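PDB 3TQW: methionine-binding protein from Coxiella burnetii, which binds methionine and probably delivers it, as a periplasmic lipoprotein, to an ABC transporter for uptake. Local coordinates for residues 52-57 with 202-207; 79-84 with 218-223; 118-123 with 189-194. One frame throughout, in Å; residues are numbered along the deposited sequence.

Interaction 1 (52-57 with 202-207); sequences SVDANM and AVREDD
Arg204 reaches across to Val53 and Asp54. Its atoms from CB through NE stay clear of 52-57; the bend at chi3 (-67°) brings CZ to 3.9 Å from Val53 O. Near the guanidinium centre a water lies 3.3 Å above the plane, and the same water accepts from Arg204 N while donating to Asp54 O and Asp207 OD2. NH1 donates to Val53 O at 2.8 Å, almost within the guanidinium plane, and also bonds Leu48 O of helix 44-49. NH2 carries the salt bridges: a weak one to Asp54 OD1 at 3.4 Å, the carboxylate and guanidinium planes 76° apart, and one to Asp207 OD2 at 3.1 Å.

Next to this network strands 55-57 and 202-204 run antiparallel (162° between their directions) in the mixed sheet of a type II periplasmic binding protein fold, Asn56 and Ala202 forming a hydrogen-bonded pair: Asn56 N to Ala202 O and Ala202 N to Asn56 O, each 3.0 Å. On the face carrying both side chains, Asn56 OD1 rests 3.4 Å from Ala202 CB, while Asn56 ND2 bonds Asn45 OD1. Asp54 OD2 takes a hydrogen bond from Arg6 N.

Interaction 2 (79-84 with 218-223); sequences GKTFVY and SALHSP
His221 and Leu220 meet Lys80, Thr81 and Phe82 where the end of helix 211-220 packs on strand 75-83, a helix-on-sheet layer of the type II periplasmic binding protein fold. The polar contact is a short but bent bond: NE2 of His221 lies 2.6 Å from Lys80 O, yet the N-H...O angle of 129° makes it weak. The carbonyl oxygen sits at the imidazole edge, near the ring plane.

The apolar contact is a methyl pair, Thr81 CG2 to Leu220 CD1 at 3.9 Å, the two side chains running alongside one another in the same direction. Phe82 approaches the helix end through CE2 and CZ, which lie equally far, 3.9 Å, from Leu220 O; that carbonyl oxygen is buried here with no polar partner in the model.

In the next shell, Leu220 also packs on Ala21 of helix 13-29 and on Val201 of strand 198-204, while the Phe82 ring is held among Leu17, Val225, Leu226 and Ala229. The successive residues Thr81 and Phe82 both bond to the backbone of Asn199, a residue of the methionine pocket; Tyr84, two positions beyond Phe82, touches the ligand itself.

The helix end is fixed in turn by Ser222, the N-cap of helix 223-233. Its OG accepts a hydrogen bond from Val225 N and donates to Ala219 O at 2.7 Å, the same oxygen that accepts from Ser222 N at 3.0 Å.

Interaction 3 (118-123 with 189-194); sequences LLLLEK and LTEGPN
Leu120 and Lys123 both leave helix 111-123 with CG opposite the backbone N (chi1 -179° and 178°), which sends the two side chains from adjacent turns across to 189-194. Leu120 then turns at chi2 (56°) and places CD1 over the peptide joining Thr190 and Glu191: CD1 is 3.7 Å from Glu191 N and 3.9 Å from Thr190 C. The same methyl meets Glu191 CG at 4.1 Å and Leu189 CD2 at 4.3 Å, so one branch of one leucine touches three consecutive residues.

Lys123 works through its aliphatic part. Its chain is extended as far as CE, which comes to 3.4 Å from Thr190 O and also skirts Leu189 CD1, and only the last torsion bends, carrying NZ away from that oxygen. The contact is therefore van der Waals packing, without hydrogen bonds between the segments.

The Glu191 carboxylate runs along the helix to Arg116, one turn before Leu120: OE2 forms a salt bridge with Arg116 NE, and OE1 accepts from Met86 N. Since Arg116 lines the methionine pocket, Glu191 probably helps position it as a second-shell residue. Segment 189-194 begins with the short, weakly bonded edge strand 189-190, where Leu189 pairs with Leu88; helix 111-123 packs across the five-stranded sheet, from Leu88 of strand 87-89 to Ile105 and Val107 of strand 104-108.

From the N terminus, strand 55-60 opens the loop that interaction 1 closes at strand 198-204, and strand 75-83 opens the one that interaction 2 closes at helix 211-220. These two loops cross, and both contacts reach the six-stranded sheet; they touch where Met57 SE lies 3.8 Å from Leu220 CD2. Between 84 and 189 the chain builds most of the second lobe, around the five-stranded sheet, and interaction 3 closes a loop there nested inside both others. Its centre is about 30 Å from that of interaction 1, but it meets interaction 2 where Tyr84 O lies 4.3 Å from Glu191 OE1, as the chain passes between the lobes beside the methionine pocket.

Interaction 1 (52-57 with 202-207)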
loop_
_atom_site.group_PDB
_atom_site.type_symbol
_atom_site.label_atom_id
_atom_site.label_comp_id
_atom_site.label_asym_id
_atom_site.label_seq_id
_atom_site.Cartn_x
_atom_site.Cartn_y
_atom_site.Cartn_z
ATOM N N SER A 52 15.665 -14.834 4.223
ATOM C CA SER A 52 15.425 -14.315 5.576
ATOM C C SER A 52 13.978 -14.498 6.042
ATOM O O SER A 52 13.718 -14.684 7.233
ATOM C CB SER A 52 15.797 -12.831 5.657
ATOM O OG SER A 52 17.196 -12.675 5.746
ATOM N N VAL A 53 13.042 -14.410 5.103
ATOM C CA VAL A 53 11.647 -14.747 5.370
ATOM C C VAL A 53 11.175 -15.713 4.285
ATOM O O VAL A 53 11.833 -15.860 3.253
ATOM C CB VAL A 53 10.729 -13.500 5.383
ATOM C CG1 VAL A 53 11.167 -12.510 6.468
ATOM C CG2 VAL A 53 10.724 -12.830 4.012
ATOM N N ASP A 54 10.044 -16.371 4.523
ATOM C CA ASP A 54 9.512 -17.364 3.589
ATOM C C ASP A 54 8.338 -16.813 2.787
ATOM O O ASP A 54 7.930 -17.388 1.777
ATOM C CB ASP A 54 9.067 -18.608 4.357
ATOM C CG ASP A 54 10.192 -19.212 5.169
ATOM O OD1 ASP A 54 11.272 -19.440 4.585
ATOM O OD2 ASP A 54 10.004 -19.431 6.389
ATOM N N ALA A 55 7.786 -15.705 3.264
ATOM C CA ALA A 55 6.737 -14.998 2.553
ATOM C C ALA A 55 6.742 -13.567 3.043
ATOM O O ALA A 55 7.353 -13.261 4.062
ATOM C CB ALA A 55 5.378 -15.636 2.819
ATOM N N ASN A 56 6.067 -12.687 2.313
ATOM C CA ASN A 56 5.809 -11.357 2.829
ATOM C C ASN A 56 4.414 -10.892 2.447
ATOM O O ASN A 56 3.817 -11.406 1.503
ATOM C CB ASN A 56 6.909 -10.346 2.442
ATOM C CG ASN A 56 6.982 -10.066 0.943
ATOM O OD1 ASN A 56 5.964 -9.962 0.255
ATOM N ND2 ASN A 56 8.207 -9.934 0.433
HETATM N N MSE A 57 3.878 -9.963 3.226
HETATM C CA MSE A 57 2.566 -9.400 2.959
HETATM C C MSE A 57 2.642 -7.905 3.212
HETATM O O MSE A 57 2.505 -7.461 4.355
HETATM C CB MSE A 57 1.507 -10.014 3.878
HETATM C CG MSE A 57 0.090 -9.488 3.587
HETATM SE SE MSE A 57 -1.072 -9.420 5.169
HETATM C CE MSE A 57 -0.129 -8.027 6.176
ATOM N N ALA A 202 3.412 -12.666 -1.170
ATOM C CA ALA A 202 4.436 -13.031 -2.134
ATOM C C ALA A 202 5.369 -14.079 -1.537
ATOM O O ALA A 202 5.679 -14.044 -0.340
ATOM C CB ALA A 202 5.222 -11.789 -2.571
ATOM N N VAL A 203 5.797 -15.019 -2.373
ATOM C CA VAL A 203 6.730 -16.059 -1.958
ATOM C C VAL A 203 7.767 -16.268 -3.059
ATOM O O VAL A 203 7.606 -15.771 -4.176
ATOM C CB VAL A 203 6.009 -17.401 -1.706
ATOM C CG1 VAL A 203 4.903 -17.230 -0.664
ATOM C CG2 VAL A 203 5.436 -17.946 -3.011
ATOM N N ARG A 204 8.831 -16.999 -2.748
ATOM C CA ARG A 204 9.805 -17.349 -3.774
ATOM C C ARG A 204 9.160 -18.248 -4.824
ATOM O O ARG A 204 8.334 -19.108 -4.508
ATOM C CB ARG A 204 11.037 -18.021 -3.160
ATOM C CG ARG A 204 11.897 -17.085 -2.319
ATOM C CD ARG A 204 13.121 -17.806 -1.759
ATOM N NE ARG A 204 12.760 -18.833 -0.786
ATOM C CZ ARG A 204 12.509 -18.591 0.499
ATOM N NH1 ARG A 204 12.580 -17.356 0.970
ATOM N NH2 ARG A 204 12.187 -19.589 1.315
ATOM N N GLU A 205 9.537 -18.031 -6.078
ATOM C CA GLU A 205 9.028 -18.819 -7.195
ATOM C C GLU A 205 9.035 -20.321 -6.910
ATOM O O GLU A 205 8.061 -21.016 -7.185
ATOM C CB GLU A 205 9.844 -18.516 -8.456
ATOM C CG GLU A 205 9.763 -19.590 -9.529
ATOM C CD GLU A 205 8.379 -19.718 -10.126
ATOM O OE1 GLU A 205 7.574 -18.775 -9.969
ATOM O OE2 GLU A 205 8.097 -20.762 -10.752
ATOM N N ASP A 206 10.136 -20.820 -6.359
ATOM C CA ASP A 206 10.256 -22.247 -6.070
ATOM C C ASP A 206 9.271 -22.740 -5.003
ATOM O O ASP A 206 9.021 -23.941 -4.896
ATOM C CB ASP A 206 11.687 -22.598 -5.666
ATOM C CG ASP A 206 12.641 -22.601 -6.847
ATOM O OD1 ASP A 206 12.165 -22.683 -8.000
ATOM O OD2 ASP A 206 13.868 -22.529 -6.621
ATOM N N ASP A 207 8.710 -21.814 -4.226
ATOM C CA ASP A 207 7.810 -22.184 -3.133
ATOM C C ASP A 207 6.337 -21.929 -3.432
ATOM O O ASP A 207 5.510 -21.968 -2.519
ATOM C CB ASP A 207 8.171 -21.417 -1.851
ATOM C CG ASP A 207 9.552 -21.757 -1.325
ATOM O OD1 ASP A 207 10.077 -22.836 -1.662
ATOM O OD2 ASP A 207 10.106 -20.945 -0.553
HETATM O O HOH W 1 9.271 -18.480 -0.316
#

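Interaction 2 (79-84 with 218-223)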
loop_
_atom_site.group_PDB
_atom_site.type_symbol
_atom_site.label_atom_id
_atom_site.label_comp_id
_atom_site.label_asym_id
_atom_site.label_seq_id
_atom_site.Cartn_x
_atom_site.Cartn_y
_atom_site.Cartn_z
ATOM N N GLY A 79 -1.711 -15.005 -3.792
ATOM C CA GLY A 79 -3.058 -14.611 -3.424
ATOM C C GLY A 79 -3.184 -13.191 -2.911
ATOM O O GLY A 79 -2.216 -12.602 -2.421
ATOM N N LYS A 80 -4.391 -12.646 -3.022
ATOM C CA LYS A 80 -4.676 -11.282 -2.595
ATOM C C LYS A 80 -5.187 -11.258 -1.159
ATOM O O LYS A 80 -5.783 -12.227 -0.680
ATOM C CB LYS A 80 -5.710 -10.641 -3.526
ATOM C CG LYS A 80 -5.282 -10.562 -4.979
ATOM C CD LYS A 80 -6.395 -9.972 -5.844
ATOM C CE LYS A 80 -6.020 -9.965 -7.319
ATOM N NZ LYS A 80 -5.899 -11.343 -7.878
ATOM N N THR A 81 -4.955 -10.145 -0.473
ATOM C CA THR A 81 -5.409 -9.991 0.902
ATOM C C THR A 81 -6.500 -8.932 0.983
ATOM O O THR A 81 -7.687 -9.251 1.070
ATOM C CB THR A 81 -4.243 -9.597 1.827
ATOM O OG1 THR A 81 -3.607 -8.413 1.316
ATOM C CG2 THR A 81 -3.227 -10.715 1.883
ATOM N N PHE A 82 -6.091 -7.670 0.953
ATOM C CA PHE A 82 -7.037 -6.568 0.952
ATOM C C PHE A 82 -6.549 -5.487 0.010
ATOM O O PHE A 82 -5.351 -5.377 -0.251
ATOM C CB PHE A 82 -7.171 -5.961 2.358
ATOM C CG PHE A 82 -7.660 -6.928 3.400
ATOM C CD1 PHE A 82 -8.998 -6.966 3.753
ATOM C CD2 PHE A 82 -6.780 -7.786 4.037
ATOM C CE1 PHE A 82 -9.450 -7.853 4.708
ATOM C CE2 PHE A 82 -7.228 -8.679 4.994
ATOM C CZ PHE A 82 -8.562 -8.711 5.333
ATOM N N VAL A 83 -7.474 -4.696 -0.516
ATOM C CA VAL A 83 -7.104 -3.458 -1.178
ATOM C C VAL A 83 -7.334 -2.319 -0.191
ATOM O O VAL A 83 -8.311 -2.325 0.561
ATOM C CB VAL A 83 -7.903 -3.223 -2.475
ATOM C CG1 VAL A 83 -9.399 -3.228 -2.195
ATOM C CG2 VAL A 83 -7.478 -1.915 -3.135
ATOM N N TYR A 84 -6.418 -1.357 -0.178
ATOM C CA TYR A 84 -6.476 -0.244 0.763
ATOM C C TYR A 84 -6.558 1.062 -0.020
ATOM O O TYR A 84 -5.533 1.689 -0.286
ATOM C CB TYR A 84 -5.231 -0.222 1.659
ATOM C CG TYR A 84 -4.993 -1.483 2.465
ATOM C CD1 TYR A 84 -5.661 -1.700 3.668
ATOM C CD2 TYR A 84 -4.078 -2.443 2.038
ATOM C CE1 TYR A 84 -5.438 -2.849 4.420
ATOM C CE2 TYR A 84 -3.850 -3.598 2.784
ATOM C CZ TYR A 84 -4.534 -3.793 3.974
ATOM O OH TYR A 84 -4.313 -4.933 4.719
ATOM N N SER A 218 -5.070 -18.419 3.150
ATOM C CA SER A 218 -6.381 -18.807 3.655
ATOM C C SER A 218 -6.698 -18.170 5.014
ATOM O O SER A 218 -7.806 -17.674 5.233
ATOM C CB SER A 218 -6.494 -20.329 3.741
ATOM O OG SER A 218 -6.258 -20.922 2.474
ATOM N N ALA A 219 -5.729 -18.188 5.923
ATOM C CA ALA A 219 -5.907 -17.570 7.242
ATOM C C ALA A 219 -6.213 -16.076 7.136
ATOM O O ALA A 219 -7.025 -15.543 7.898
ATOM C CB ALA A 219 -4.673 -17.791 8.104
ATOM N N LEU A 220 -5.545 -15.403 6.202
ATOM C CA LEU A 220 -5.761 -13.976 5.970
ATOM C C LEU A 220 -7.153 -13.667 5.407
ATOM O O LEU A 220 -7.580 -12.514 5.404
ATOM C CB LEU A 220 -4.673 -13.403 5.056
ATOM C CG LEU A 220 -3.327 -13.202 5.756
ATOM C CD1 LEU A 220 -2.166 -13.105 4.757
ATOM C CD2 LEU A 220 -3.394 -11.973 6.652
ATOM N N HIS A 221 -7.857 -14.701 4.950
ATOM C CA HIS A 221 -9.248 -14.563 4.515
ATOM C C HIS A 221 -10.241 -15.088 5.546
ATOM O O HIS A 221 -11.439 -15.162 5.275
ATOM C CB HIS A 221 -9.470 -15.306 3.196
ATOM C CG HIS A 221 -8.712 -14.730 2.044
ATOM N ND1 HIS A 221 -7.981 -15.508 1.170
ATOM C CD2 HIS A 221 -8.579 -13.453 1.615
ATOM C CE1 HIS A 221 -7.425 -14.732 0.257
ATOM N NE2 HIS A 221 -7.772 -13.481 0.503
ATOM N N SER A 222 -9.753 -15.471 6.720
ATOM C CA SER A 222 -10.628 -16.028 7.749
ATOM C C SER A 222 -11.594 -14.981 8.298
ATOM O O SER A 222 -11.324 -13.780 8.232
ATOM C CB SER A 222 -9.803 -16.596 8.898
ATOM O OG SER A 222 -9.128 -15.555 9.583
ATOM N N PRO A 223 -12.729 -15.436 8.849
ATOM C CA PRO A 223 -13.657 -14.514 9.512
ATOM C C PRO A 223 -12.953 -13.649 10.557
ATOM O O PRO A 223 -13.186 -12.443 10.601
ATOM C CB PRO A 223 -14.657 -15.459 10.186
ATOM C CG PRO A 223 -14.670 -16.660 9.304
ATOM C CD PRO A 223 -13.252 -16.813 8.808
#

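Interaction 3 (118-123 with 189-194)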
loop_
_atom_site.group_PDB
_atom_site.type_symbol
_atom_site.label_atom_id
_atom_site.label_comp_id
_atom_site.label_asym_id
_atom_site.label_seq_id
_atom_site.Cartn_x
_atom_site.Cartn_y
_atom_site.Cartn_z
ATOM N N LEU A 118 -0.576 9.898 -8.997
ATOM C CA LEU A 118 -0.880 10.786 -10.115
ATOM C C LEU A 118 -2.243 10.451 -10.718
ATOM O O LEU A 118 -3.006 11.344 -11.100
ATOM C CB LEU A 118 0.221 10.726 -11.179
ATOM C CG LEU A 118 1.534 11.380 -10.750
ATOM C CD1 LEU A 118 2.621 11.157 -11.795
ATOM C CD2 LEU A 118 1.321 12.871 -10.484
ATOM N N LEU A 119 -2.556 9.161 -10.778
ATOM C CA LEU A 119 -3.861 8.717 -11.246
ATOM C C LEU A 119 -4.969 9.215 -10.330
ATOM O O LEU A 119 -6.053 9.571 -10.794
ATOM C CB LEU A 119 -3.904 7.194 -11.361
ATOM C CG LEU A 119 -3.230 6.606 -12.603
ATOM C CD1 LEU A 119 -3.036 5.101 -12.463
ATOM C CD2 LEU A 119 -4.031 6.940 -13.859
ATOM N N LEU A 120 -4.691 9.243 -9.029
ATOM C CA LEU A 120 -5.654 9.733 -8.047
ATOM C C LEU A 120 -5.850 11.249 -8.164
ATOM O O LEU A 120 -6.963 11.750 -7.997
ATOM C CB LEU A 120 -5.218 9.347 -6.629
ATOM C CG LEU A 120 -6.103 9.749 -5.445
ATOM C CD1 LEU A 120 -7.520 9.236 -5.607
ATOM C CD2 LEU A 120 -5.510 9.245 -4.129
ATOM N N LEU A 121 -4.770 11.979 -8.443
ATOM C CA LEU A 121 -4.876 13.424 -8.655
ATOM C C LEU A 121 -5.705 13.715 -9.902
ATOM O O LEU A 121 -6.389 14.738 -9.988
ATOM C CB LEU A 121 -3.494 14.073 -8.784
ATOM C CG LEU A 121 -2.588 14.022 -7.558
ATOM C CD1 LEU A 121 -1.196 14.525 -7.907
ATOM C CD2 LEU A 121 -3.186 14.835 -6.418
ATOM N N GLU A 122 -5.636 12.810 -10.870
ATOM C CA GLU A 122 -6.430 12.935 -12.083
ATOM C C GLU A 122 -7.903 12.650 -11.786
ATOM O O GLU A 122 -8.795 13.329 -12.291
ATOM C CB GLU A 122 -5.903 11.994 -13.165
ATOM C CG GLU A 122 -6.637 12.111 -14.480
ATOM C CD GLU A 122 -6.032 11.239 -15.562
ATOM O OE1 GLU A 122 -5.862 10.021 -15.328
ATOM O OE2 GLU A 122 -5.725 11.777 -16.648
ATOM N N LYS A 123 -8.150 11.638 -10.960
ATOM C CA LYS A 123 -9.502 11.328 -10.515
ATOM C C LYS A 123 -10.065 12.546 -9.792
ATOM O O LYS A 123 -11.246 12.869 -9.923
ATOM C CB LYS A 123 -9.479 10.113 -9.585
ATOM C CG LYS A 123 -10.823 9.709 -9.000
ATOM C CD LYS A 123 -10.638 8.561 -8.013
ATOM C CE LYS A 123 -11.943 8.165 -7.348
ATOM N NZ LYS A 123 -12.921 7.665 -8.344
ATOM N N LEU A 189 -10.596 12.747 -0.586
ATOM C CA LEU A 189 -10.965 11.867 -1.691
ATOM C C LEU A 189 -10.138 10.586 -1.612
ATOM O O LEU A 189 -8.970 10.631 -1.227
ATOM C CB LEU A 189 -10.687 12.561 -3.026
ATOM C CG LEU A 189 -10.936 11.732 -4.289
ATOM C CD1 LEU A 189 -12.426 11.425 -4.474
ATOM C CD2 LEU A 189 -10.378 12.423 -5.521
ATOM N N THR A 190 -10.734 9.452 -1.970
ATOM C CA THR A 190 -9.975 8.201 -2.057
ATOM C C THR A 190 -10.238 7.484 -3.376
ATOM O O THR A 190 -11.232 7.752 -4.056
ATOM C CB THR A 190 -10.325 7.220 -0.917
ATOM O OG1 THR A 190 -11.639 6.693 -1.132
ATOM C CG2 THR A 190 -10.272 7.912 0.437
ATOM N N GLU A 191 -9.345 6.565 -3.729
ATOM C CA GLU A 191 -9.552 5.692 -4.874
ATOM C C GLU A 191 -10.836 4.908 -4.696
ATOM O O GLU A 191 -11.359 4.803 -3.587
ATOM C CB GLU A 191 -8.419 4.671 -4.984
ATOM C CG GLU A 191 -7.024 5.225 -5.192
ATOM C CD GLU A 191 -5.974 4.129 -5.089
ATOM O OE1 GLU A 191 -6.114 3.255 -4.206
ATOM O OE2 GLU A 191 -5.022 4.130 -5.892
ATOM N N GLY A 192 -11.324 4.336 -5.791
ATOM C CA GLY A 192 -12.399 3.366 -5.729
ATOM C C GLY A 192 -11.853 2.013 -5.303
ATOM O O GLY A 192 -10.637 1.822 -5.246
ATOM N N PRO A 193 -12.752 1.063 -5.002
ATOM C CA PRO A 193 -12.367 -0.258 -4.494
ATOM C C PRO A 193 -11.845 -1.201 -5.575
ATOM O O PRO A 193 -11.176 -2.183 -5.253
ATOM C CB PRO A 193 -13.679 -0.801 -3.924
ATOM C CG PRO A 193 -14.738 -0.151 -4.758
ATOM C CD PRO A 193 -14.215 1.234 -5.052
ATOM N N ASN A 194 -12.141 -0.908 -6.836
ATOM C CA ASN A 194 -11.787 -1.814 -7.927
ATOM C C ASN A 194 -10.524 -1.405 -8.674
ATOM O O ASN A 194 -10.519 -1.300 -9.898
ATOM C CB ASN A 194 -12.956 -1.950 -8.905
ATOM C CG ASN A 194 -14.213 -2.464 -8.233
ATOM O OD1 ASN A 194 -15.284 -1.865 -8.349
ATOM N ND2 ASN A 194 -14.086 -3.574 -7.514
#